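Local coordinates for protein ABC-type amino acid transport system, periplasmic component (Caldanaerobacter subterraneus subsp. tengcongensis MB4, PDB 4YMX) that binds arginine as the substrate-binding component of an amino acid ABC transporter and probably delivers it to the membrane-embedded part, at residues D125-K133 with L182-E193; I69-L77 with L233-L244. All blocks are in the same frame, centred on the assembly; numbering follows the deposited sequence. Where two conformers were deposited one is given.

The model has the two-lobed build of a periplasmic binding protein, and each lobe contributes one contact. Contact 1 is a buried pairing of neighbouring strands within the sheet of one lobe, and at one end of the pair Glu193 reaches the bound arginine. Contact 2, only partly buried, packs two helices together on the sheet of the other lobe. Their chemistry follows: backbone hydrogen bonds, valine faces and a charged ligand-binding end in contact 1, but mainly apolar packing, with a lysine stem at its edge and no hydrogen bond across it, in contact 2. They share no helix or strand and lie on opposite sides of the chain's centre, their centres about 33 Å apart.

Contact 1 (D125-K133 with L182-E193); sequences DSRQVVVVK and LQNGRCDAIVVE. With ARG (arginine), chain C.
Glu193 OE1 is gripped by two donors: the amino nitrogen N of the bound arginine at 2.8 Å and, across the contact, the side-chain amide of Gln128. Behind this pocket end runs a central antiparallel pair of the mixed sheet in one lobe of the type II periplasmic-binding fold, with strand 128-133 beside strand 189-193. The bond from the glutamine is weak, with Gln128 NE2 3.4 Å from Glu193 OE1 and the amide turned 58° from the carboxylate plane. A bend in the Gln128 chain at chi2 (-60°) brings the amide back toward Glu193, while its oxygen OE1 is held by Ser157. A water lies within hydrogen-bonding distance of both the other carboxylate oxygen, Glu193 OE2, and Ser126 OG, itself bonded to Gly221 N. Val129 and Val192 form a hydrogen-bonded pair, the bond from Val129 N to Val192 O measuring 2.9 Å and nearly straight at 164°. Val131 and Ile190 form a second such pair, with 2.9 Å from Val131 N to Ile190 O. Between them Val130 faces Val191 in a non-hydrogen-bonded pair, where Val130 CA leans on Ile190 O through a CA-H...O contact. On the face that carries Val129, Val131, Ile190 and Val192, Val131 spreads both methyls: CG2 rests 4.0 Å from Val192 CG1, and CG1 reaches the other way to Leu182 CD2 at 3.7 Å. Helix 194-201 packs on this same face through Ala197. At the far end, Lys133 N and Asp188 O are bridged by a water. The lysine chain bends round the last turn of helix 175-183, which closes in a Schellman motif at Gly185, and Lys133 NZ makes a weak bond of 3.3 Å to Gln183 O.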
loop_
_atom_site.group_PDB
_atom_site.type_symbol
_atom_site.label_atom_id
_atom_site.label_comp_id
_atom_site.label_asym_id
_atom_site.label_seq_id
_atom_site.Cartn_x
_atom_site.Cartn_y
_atom_site.Cartn_z
ATOM N N ASP A 125 -1.190 10.956 -0.567
ATOM C CA ASP A 125 -2.416 10.721 -1.302
ATOM C C ASP A 125 -2.251 9.397 -2.064
ATOM O O ASP A 125 -1.155 8.830 -2.121
ATOM C CB ASP A 125 -2.685 11.898 -2.246
ATOM C CG ASP A 125 -4.080 11.870 -2.844
ATOM O OD1 ASP A 125 -4.965 11.150 -2.320
ATOM O OD2 ASP A 125 -4.297 12.591 -3.843
ATOM N N SER A 126 -3.333 8.886 -2.633
ATOM C CA SER A 126 -3.219 7.740 -3.532
ATOM C C SER A 126 -4.377 7.709 -4.519
ATOM O O SER A 126 -5.412 8.364 -4.311
ATOM C CB SER A 126 -3.137 6.410 -2.760
ATOM O OG SER A 126 -4.335 6.156 -2.046
ATOM N N ARG A 127 -4.193 6.945 -5.595
ATOM C CA ARG A 127 -5.175 6.816 -6.661
ATOM C C ARG A 127 -5.181 5.379 -7.181
ATOM O O ARG A 127 -4.125 4.804 -7.428
ATOM C CB ARG A 127 -4.820 7.770 -7.807
ATOM C CG ARG A 127 -5.752 7.699 -9.014
ATOM C CD ARG A 127 -5.117 8.338 -10.246
ATOM N NE ARG A 127 -4.720 9.725 -10.016
ATOM C CZ ARG A 127 -5.537 10.767 -10.148
ATOM N NH1 ARG A 127 -6.801 10.582 -10.505
ATOM N NH2 ARG A 127 -5.091 11.995 -9.922
ATOM N N GLN A 128 -6.372 4.806 -7.341
ATOM C CA GLN A 128 -6.519 3.486 -7.957
ATOM C C GLN A 128 -6.417 3.601 -9.466
ATOM O O GLN A 128 -6.982 4.522 -10.070
ATOM C CB GLN A 128 -7.881 2.875 -7.607
ATOM C CG GLN A 128 -8.100 2.682 -6.126
ATOM C CD GLN A 128 -7.074 1.763 -5.514
ATOM O OE1 GLN A 128 -6.854 0.650 -5.998
ATOM N NE2 GLN A 128 -6.426 2.224 -4.448
ATOM N N VAL A 129 -5.709 2.655 -10.072
ATOM C CA VAL A 129 -5.646 2.561 -11.518
ATOM C C VAL A 129 -5.819 1.110 -11.950
ATOM O O VAL A 129 -5.866 0.197 -11.131
ATOM C CB VAL A 129 -4.317 3.096 -12.091
ATOM C CG1 VAL A 129 -4.054 4.530 -11.626
ATOM C CG2 VAL A 129 -3.152 2.174 -11.743
ATOM N N VAL A 130 -5.916 0.909 -13.255
ATOM C CA VAL A 130 -5.991 -0.421 -13.830
ATOM C C VAL A 130 -4.708 -0.686 -14.621
ATOM O O VAL A 130 -4.212 0.191 -15.330
ATOM C CB VAL A 130 -7.227 -0.543 -14.733
ATOM C CG1 VAL A 130 -7.216 -1.872 -15.483
ATOM C CG2 VAL A 130 -8.505 -0.403 -13.900
ATOM N N VAL A 131 -4.141 -1.876 -14.461
ATOM C CA VAL A 131 -2.987 -2.291 -15.246
ATOM C C VAL A 131 -3.404 -3.408 -16.201
ATOM O O VAL A 131 -4.096 -4.347 -15.802
ATOM C CB VAL A 131 -1.830 -2.805 -14.348
ATOM C CG1 VAL A 131 -0.623 -3.186 -15.204
ATOM C CG2 VAL A 131 -1.435 -1.756 -13.316
ATOM N N VAL A 132 -2.997 -3.293 -17.463
ATOM C CA VAL A 132 -3.274 -4.307 -18.484
ATOM C C VAL A 132 -2.018 -4.510 -19.321
ATOM O O VAL A 132 -1.077 -3.722 -19.227
ATOM C CB VAL A 132 -4.449 -3.889 -19.414
ATOM C CG1 VAL A 132 -5.741 -3.739 -18.619
ATOM C CG2 VAL A 132 -4.115 -2.606 -20.171
ATOM N N LYS A 133 -1.997 -5.555 -20.147
ATOM C CA LYS A 133 -0.910 -5.715 -21.108
ATOM C C LYS A 133 -1.034 -4.673 -22.215
ATOM O O LYS A 133 -2.133 -4.158 -22.473
ATOM C CB LYS A 133 -0.931 -7.106 -21.735
ATOM C CG LYS A 133 -0.629 -8.245 -20.781
ATOM C CD LYS A 133 0.842 -8.256 -20.411
ATOM C CE LYS A 133 1.350 -9.662 -20.154
ATOM N NZ LYS A 133 1.482 -10.485 -21.383
ATOM N N LEU A 182 -0.967 -11.294 -14.429
ATOM C CA LEU A 182 -1.188 -10.513 -15.640
ATOM C C LEU A 182 -0.157 -10.861 -16.708
ATOM O O LEU A 182 -0.508 -11.050 -17.882
ATOM C CB LEU A 182 -1.192 -9.015 -15.329
ATOM C CG LEU A 182 -1.555 -8.114 -16.517
ATOM C CD1 LEU A 182 -2.970 -8.388 -17.016
ATOM C CD2 LEU A 182 -1.392 -6.643 -16.144
ATOM N N GLN A 183 1.101 -11.001 -16.304
ATOM C CA GLN A 183 2.157 -11.342 -17.247
ATOM C C GLN A 183 1.870 -12.675 -17.928
ATOM O O GLN A 183 2.113 -12.835 -19.137
ATOM C CB GLN A 183 3.518 -11.374 -16.543
ATOM C CG GLN A 183 4.692 -11.652 -17.481
ATOM C CD GLN A 183 4.801 -10.631 -18.599
ATOM O OE1 GLN A 183 4.453 -9.464 -18.429
ATOM N NE2 GLN A 183 5.276 -11.072 -19.760
ATOM N N ASN A 184 1.330 -13.615 -17.157
ATOM C CA ASN A 184 1.079 -14.974 -17.636
ATOM C C ASN A 184 -0.322 -15.208 -18.203
ATOM O O ASN A 184 -0.695 -16.343 -18.490
ATOM C CB ASN A 184 1.356 -15.986 -16.521
ATOM C CG ASN A 184 2.826 -16.075 -16.166
ATOM O OD1 ASN A 184 3.226 -15.782 -15.038
ATOM N ND2 ASN A 184 3.644 -16.482 -17.134
ATOM N N GLY A 185 -1.095 -14.142 -18.366
ATOM C CA GLY A 185 -2.441 -14.246 -18.904
ATOM C C GLY A 185 -3.459 -14.927 -18.004
ATOM O O GLY A 185 -4.491 -15.409 -18.487
ATOM N N ARG A 186 -3.191 -14.959 -16.701
ATOM C CA ARG A 186 -4.126 -15.572 -15.755
ATOM C C ARG A 186 -5.185 -14.597 -15.245
ATOM O O ARG A 186 -6.068 -14.980 -14.467
ATOM C CB ARG A 186 -3.382 -16.199 -14.574
ATOM C CG ARG A 186 -2.365 -17.245 -14.996
ATOM C CD ARG A 186 -1.831 -18.028 -13.796
ATOM N NE ARG A 186 -1.005 -17.193 -12.925
ATOM C CZ ARG A 186 0.322 -17.155 -12.963
ATOM N NH1 ARG A 186 0.988 -17.905 -13.832
ATOM N NH2 ARG A 186 0.983 -16.358 -12.132
ATOM N N CYS A 187 -5.070 -13.337 -15.660
ATOM C CA CYS A 187 -6.125 -12.357 -15.448
ATOM C C CYS A 187 -6.090 -11.380 -16.609
ATOM O O CYS A 187 -5.140 -11.382 -17.405
ATOM C CB CYS A 187 -5.949 -11.624 -14.114
ATOM S SG CYS A 187 -4.425 -10.653 -13.971
ATOM N N ASP A 188 -7.124 -10.550 -16.694
ATOM C CA ASP A 188 -7.254 -9.592 -17.776
ATOM C C ASP A 188 -6.750 -8.229 -17.348
ATOM O O ASP A 188 -6.364 -7.409 -18.184
ATOM C CB ASP A 188 -8.726 -9.471 -18.190
ATOM C CG ASP A 188 -9.292 -10.771 -18.719
ATOM O OD1 ASP A 188 -8.741 -11.301 -19.704
ATOM O OD2 ASP A 188 -10.281 -11.264 -18.150
ATOM N N ALA A 189 -6.751 -7.979 -16.042
ATOM C CA ALA A 189 -6.344 -6.677 -15.536
ATOM C C ALA A 189 -6.030 -6.777 -14.055
ATOM O O ALA A 189 -6.423 -7.740 -13.395
ATOM C CB ALA A 189 -7.453 -5.651 -15.761
ATOM N N ILE A 190 -5.295 -5.790 -13.554
ATOM C CA ILE A 190 -5.031 -5.640 -12.129
ATOM C C ILE A 190 -5.604 -4.297 -11.674
ATOM O O ILE A 190 -5.536 -3.319 -12.411
ATOM C CB ILE A 190 -3.517 -5.597 -11.858
ATOM C CG1 ILE A 190 -2.818 -6.849 -12.384
ATOM C CG2 ILE A 190 -3.228 -5.397 -10.370
ATOM C CD1 ILE A 190 -1.292 -6.713 -12.388
ATOM N N VAL A 191 -6.152 -4.232 -10.464
ATOM C CA VAL A 191 -6.451 -2.937 -9.856
ATOM C C VAL A 191 -5.491 -2.711 -8.703
ATOM O O VAL A 191 -5.378 -3.552 -7.810
ATOM C CB VAL A 191 -7.908 -2.846 -9.341
ATOM C CG1 VAL A 191 -8.143 -1.513 -8.639
ATOM C CG2 VAL A 191 -8.888 -3.014 -10.497
ATOM N N VAL A 192 -4.785 -1.584 -8.732
ATOM C CA VAL A 192 -3.717 -1.313 -7.773
ATOM C C VAL A 192 -3.417 0.176 -7.808
ATOM O O VAL A 192 -3.818 0.855 -8.747
ATOM C CB VAL A 192 -2.455 -2.172 -8.103
ATOM C CG1 VAL A 192 -1.774 -1.677 -9.373
ATOM C CG2 VAL A 192 -1.472 -2.208 -6.932
ATOM N N GLU A 193 -2.745 0.693 -6.782
ATOM C CA GLU A 193 -2.431 2.111 -6.740
ATOM C C GLU A 193 -1.435 2.511 -7.815
ATOM O O GLU A 193 -0.528 1.744 -8.168
ATOM C CB GLU A 193 -1.935 2.519 -5.352
ATOM C CG GLU A 193 -3.041 3.028 -4.464
ATOM C CD GLU A 193 -2.984 2.445 -3.079
ATOM O OE1 GLU A 193 -3.583 1.377 -2.859
ATOM O OE2 GLU A 193 -2.346 3.066 -2.209
HETATM N N ARG C . -4.218 1.486 -0.125
HETATM C CA ARG C . -4.862 0.154 -0.269
HETATM C C ARG C . -5.571 -0.242 1.013
HETATM O O ARG C . -5.442 0.431 2.035
HETATM C CB ARG C . -3.819 -0.903 -0.636
HETATM C CG ARG C . -2.649 -0.974 0.325
HETATM C CD ARG C . -1.795 -2.208 0.077
HETATM N NE ARG C . -0.515 -2.105 0.763
HETATM C CZ ARG C . 0.435 -3.031 0.724
HETATM N NH1 ARG C . 0.265 -4.149 0.037
HETATM N NH2 ARG C . 1.560 -2.835 1.385
HETATM O OXT ARG C . -6.287 -1.241 1.048
HETATM O O HOH W 1 -3.464 4.424 -0.223
HETATM O O HOH W 2 -4.102 -7.438 -20.312
#

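Contact 2 (I69-L77 with L233-L244); sequences IANAIAKKL and LLDVVNEVIKEL
Val240 is the bump that fits the hollow formed by Ala72, Ile73 and Lys76, where two helices lying on one sheet of the type II periplasmic-binding fold meet. Helix 65-77 belongs to a beta-alpha-beta crossover linking strands 38-43 and 80-85 via a three-stranded excursion, and helix 231-247 crosses it at 116°, with the axes 9.6 Å apart. The two methyls of Val240 part company in the hollow. CG1, set anti to the backbone N (chi1 168°), lies 3.8 Å from Ala72 CB and also touches Ile73 CG1, while CG2 rubs along the lysine stem, 3.6 Å from Lys76 CB. The end of Ile73 goes deeper, its CD1 3.9 Å from Val237 CG2. With an alanine in place of Ile73, the space beside Val237 would probably be left unfilled and Val240 CG1 would lose its contact with CG1 of the isoleucine. Leu77 puts one branch on each of two residues a turn apart, Val236 and Leu233: its CD2 lies against Val236 CG1 at 3.8 Å. The other branch meets leucine on leucine at about a right angle, with 4.0 Å between Leu77 CD1 and Leu233 CD1. Both leucines also touch Ile39 of strand 38-43, so the pair rests on the sheet there. Toward the other end Leu244 lies over Ala72 and Ile69, its CD2 4.1 Å from Ala72 CB.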
loop_
_atom_site.group_PDB
_atom_site.type_symbol
_atom_site.label_atom_id
_atom_site.label_comp_id
_atom_site.label_asym_id
_atom_site.label_seq_id
_atom_site.Cartn_x
_atom_site.Cartn_y
_atom_site.Cartn_z
ATOM N N ILE A 69 9.457 6.678 7.270
ATOM C CA ILE A 69 8.552 7.274 8.247
ATOM C C ILE A 69 8.617 6.482 9.557
ATOM O O ILE A 69 8.689 7.060 10.649
ATOM C CB ILE A 69 7.102 7.334 7.712
ATOM C CG1 ILE A 69 7.034 8.307 6.530
ATOM C CG2 ILE A 69 6.131 7.736 8.809
ATOM C CD1 ILE A 69 5.696 8.325 5.809
ATOM N N ALA A 70 8.611 5.156 9.446
ATOM C CA ALA A 70 8.718 4.304 10.630
ATOM C C ALA A 70 9.978 4.585 11.417
ATOM O O ALA A 70 9.948 4.641 12.654
ATOM C CB ALA A 70 8.696 2.873 10.234
ATOM N N ASN A 71 11.090 4.764 10.716
ATOM C CA ASN A 71 12.333 5.045 11.413
ATOM C C ASN A 71 12.329 6.412 12.085
ATOM O O ASN A 71 12.928 6.571 13.153
ATOM C CB ASN A 71 13.543 4.825 10.509
ATOM C CG ASN A 71 13.998 3.388 10.522
ATOM O OD1 ASN A 71 14.440 2.876 11.551
ATOM N ND2 ASN A 71 13.890 2.727 9.385
ATOM N N ALA A 72 11.613 7.372 11.506
ATOM C CA ALA A 72 11.473 8.677 12.148
ATOM C C ALA A 72 10.680 8.537 13.448
ATOM O O ALA A 72 10.994 9.177 14.458
ATOM C CB ALA A 72 10.803 9.682 11.208
ATOM N N ILE A 73 9.657 7.684 13.427
ATOM C CA ILE A 73 8.855 7.435 14.617
ATOM C C ILE A 73 9.694 6.738 15.687
ATOM O O ILE A 73 9.669 7.131 16.862
ATOM C CB ILE A 73 7.606 6.590 14.272
ATOM C CG1 ILE A 73 6.641 7.397 13.395
ATOM C CG2 ILE A 73 6.920 6.063 15.548
ATOM C CD1 ILE A 73 5.574 6.538 12.715
ATOM N N ALA A 74 10.441 5.709 15.282
ATOM C CA ALA A 74 11.286 4.972 16.220
ATOM C C ALA A 74 12.314 5.900 16.858
ATOM O O ALA A 74 12.596 5.782 18.053
ATOM C CB ALA A 74 11.971 3.820 15.530
ATOM N N LYS A 75 12.864 6.822 16.071
ATOM C CA LYS A 75 13.867 7.756 16.581
ATOM C C LYS A 75 13.295 8.759 17.579
ATOM O O LYS A 75 13.941 9.067 18.593
ATOM C CB LYS A 75 14.608 8.447 15.440
ATOM C CG LYS A 75 15.605 7.523 14.764
ATOM C CD LYS A 75 16.636 8.286 13.949
ATOM C CE LYS A 75 17.456 7.345 13.080
ATOM N NZ LYS A 75 17.184 7.580 11.635
ATOM N N LYS A 76 12.084 9.244 17.317
ATOM C CA LYS A 76 11.382 10.103 18.270
ATOM C C LYS A 76 11.161 9.387 19.598
ATOM O O LYS A 76 11.320 9.973 20.674
ATOM C CB LYS A 76 10.040 10.552 17.690
ATOM C CG LYS A 76 9.268 11.533 18.562
ATOM C CD LYS A 76 10.019 12.842 18.773
ATOM C CE LYS A 76 9.103 13.878 19.410
ATOM N NZ LYS A 76 9.769 15.195 19.588
ATOM N N LEU A 77 10.808 8.109 19.526
ATOM C CA LEU A 77 10.539 7.329 20.731
ATOM C C LEU A 77 11.815 6.855 21.431
ATOM O O LEU A 77 11.766 6.431 22.588
ATOM C CB LEU A 77 9.669 6.118 20.388
ATOM C CG LEU A 77 8.224 6.377 19.947
ATOM C CD1 LEU A 77 7.634 5.107 19.349
ATOM C CD2 LEU A 77 7.378 6.853 21.117
ATOM N N LEU A 233 0.704 6.343 21.486
ATOM C CA LEU A 233 1.449 6.114 20.255
ATOM C C LEU A 233 0.887 6.937 19.103
ATOM O O LEU A 233 1.655 7.502 18.314
ATOM C CB LEU A 233 1.466 4.627 19.889
ATOM C CG LEU A 233 2.247 4.314 18.604
ATOM C CD1 LEU A 233 3.675 4.854 18.696
ATOM C CD2 LEU A 233 2.244 2.805 18.354
ATOM N N LEU A 234 -0.436 7.018 19.005
ATOM C CA LEU A 234 -1.066 7.796 17.946
ATOM C C LEU A 234 -0.617 9.254 17.980
ATOM O O LEU A 234 -0.318 9.841 16.941
ATOM C CB LEU A 234 -2.590 7.716 18.041
ATOM C CG LEU A 234 -3.339 8.436 16.918
ATOM C CD1 LEU A 234 -2.934 7.865 15.570
ATOM C CD2 LEU A 234 -4.844 8.319 17.136
ATOM N N ASP A 235 -0.543 9.831 19.176
ATOM C CA ASP A 235 -0.148 11.230 19.300
ATOM C C ASP A 235 1.288 11.446 18.841
ATOM O O ASP A 235 1.578 12.422 18.137
ATOM C CB ASP A 235 -0.340 11.732 20.735
ATOM C CG ASP A 235 -1.794 12.017 21.068
ATOM O OD1 ASP A 235 -2.640 12.063 20.148
ATOM O OD2 ASP A 235 -2.090 12.201 22.268
ATOM N N VAL A 236 2.181 10.538 19.226
ATOM C CA VAL A 236 3.562 10.596 18.756
ATOM C C VAL A 236 3.639 10.466 17.233
ATOM O O VAL A 236 4.372 11.219 16.585
ATOM C CB VAL A 236 4.456 9.527 19.429
ATOM C CG1 VAL A 236 5.823 9.473 18.765
ATOM C CG2 VAL A 236 4.597 9.810 20.935
ATOM N N VAL A 237 2.886 9.530 16.664
ATOM C CA VAL A 237 2.892 9.345 15.217
ATOM C C VAL A 237 2.436 10.621 14.514
ATOM O O VAL A 237 3.072 11.072 13.550
ATOM C CB VAL A 237 2.029 8.134 14.781
ATOM C CG1 VAL A 237 1.860 8.101 13.258
ATOM C CG2 VAL A 237 2.665 6.846 15.259
ATOM N N ASN A 238 1.370 11.212 14.979
ATOM C CA ASN A 238 0.879 12.429 14.380
ATOM C C ASN A 238 1.849 13.572 14.521
ATOM O O ASN A 238 1.994 14.313 13.618
ATOM C CB ASN A 238 -0.482 12.822 14.948
ATOM C CG ASN A 238 -1.610 12.083 14.310
ATOM O OD1 ASN A 238 -1.529 11.668 13.193
ATOM N ND2 ASN A 238 -2.667 11.974 15.024
ATOM N N GLU A 239 2.511 13.666 15.663
ATOM C CA GLU A 239 3.550 14.677 15.857
ATOM C C GLU A 239 4.716 14.483 14.888
ATOM O O GLU A 239 5.239 15.447 14.331
ATOM C CB GLU A 239 4.063 14.664 17.305
ATOM C CG GLU A 239 3.064 15.159 18.350
ATOM C CD GLU A 239 3.578 15.004 19.774
ATOM O OE1 GLU A 239 4.808 15.079 19.982
ATOM O OE2 GLU A 239 2.750 14.801 20.688
ATOM N N VAL A 240 5.133 13.237 14.692
ATOM C CA VAL A 240 6.262 12.953 13.806
ATOM C C VAL A 240 5.917 13.269 12.355
ATOM O O VAL A 240 6.721 13.871 11.642
ATOM C CB VAL A 240 6.733 11.485 13.949
ATOM C CG1 VAL A 240 7.693 11.109 12.828
ATOM C CG2 VAL A 240 7.372 11.279 15.321
ATOM N N ILE A 241 4.719 12.881 11.922
ATOM C CA ILE A 241 4.277 13.212 10.568
ATOM C C ILE A 241 4.250 14.727 10.377
ATOM O O ILE A 241 4.745 15.239 9.374
ATOM C CB ILE A 241 2.903 12.612 10.241
ATOM C CG1 ILE A 241 3.004 11.087 10.221
ATOM C CG2 ILE A 241 2.391 13.141 8.894
ATOM C CD1 ILE A 241 1.659 10.394 10.149
ATOM N N LYS A 242 3.695 15.444 11.347
ATOM C CA LYS A 242 3.672 16.904 11.269
ATOM C C LYS A 242 5.082 17.481 11.224
ATOM O O LYS A 242 5.374 18.365 10.411
ATOM C CB LYS A 242 2.870 17.492 12.434
ATOM C CG LYS A 242 1.408 17.732 12.100
ATOM C CD LYS A 242 0.748 18.658 13.119
ATOM C CE LYS A 242 -0.697 18.973 12.739
ATOM N NZ LYS A 242 -0.801 19.952 11.619
ATOM N N GLU A 243 5.975 16.995 12.080
ATOM C CA GLU A 243 7.330 17.540 12.088
ATOM C C GLU A 243 8.107 17.205 10.813
ATOM O O GLU A 243 8.887 18.025 10.330
ATOM C CB GLU A 243 8.092 17.117 13.347
ATOM C CG GLU A 243 9.531 17.622 13.431
ATOM C CD GLU A 243 9.657 19.144 13.492
ATOM O OE1 GLU A 243 10.806 19.618 13.430
ATOM O OE2 GLU A 243 8.633 19.862 13.611
ATOM N N LEU A 244 7.887 16.018 10.254
ATOM C CA LEU A 244 8.485 15.697 8.959
ATOM C C LEU A 244 8.060 16.730 7.921
ATOM O O LEU A 244 8.890 17.283 7.193
ATOM C CB LEU A 244 8.067 14.294 8.493
ATOM C CG LEU A 244 8.704 13.112 9.220
ATOM C CD1 LEU A 244 8.055 11.809 8.756
ATOM C CD2 LEU A 244 10.211 13.079 9.001
#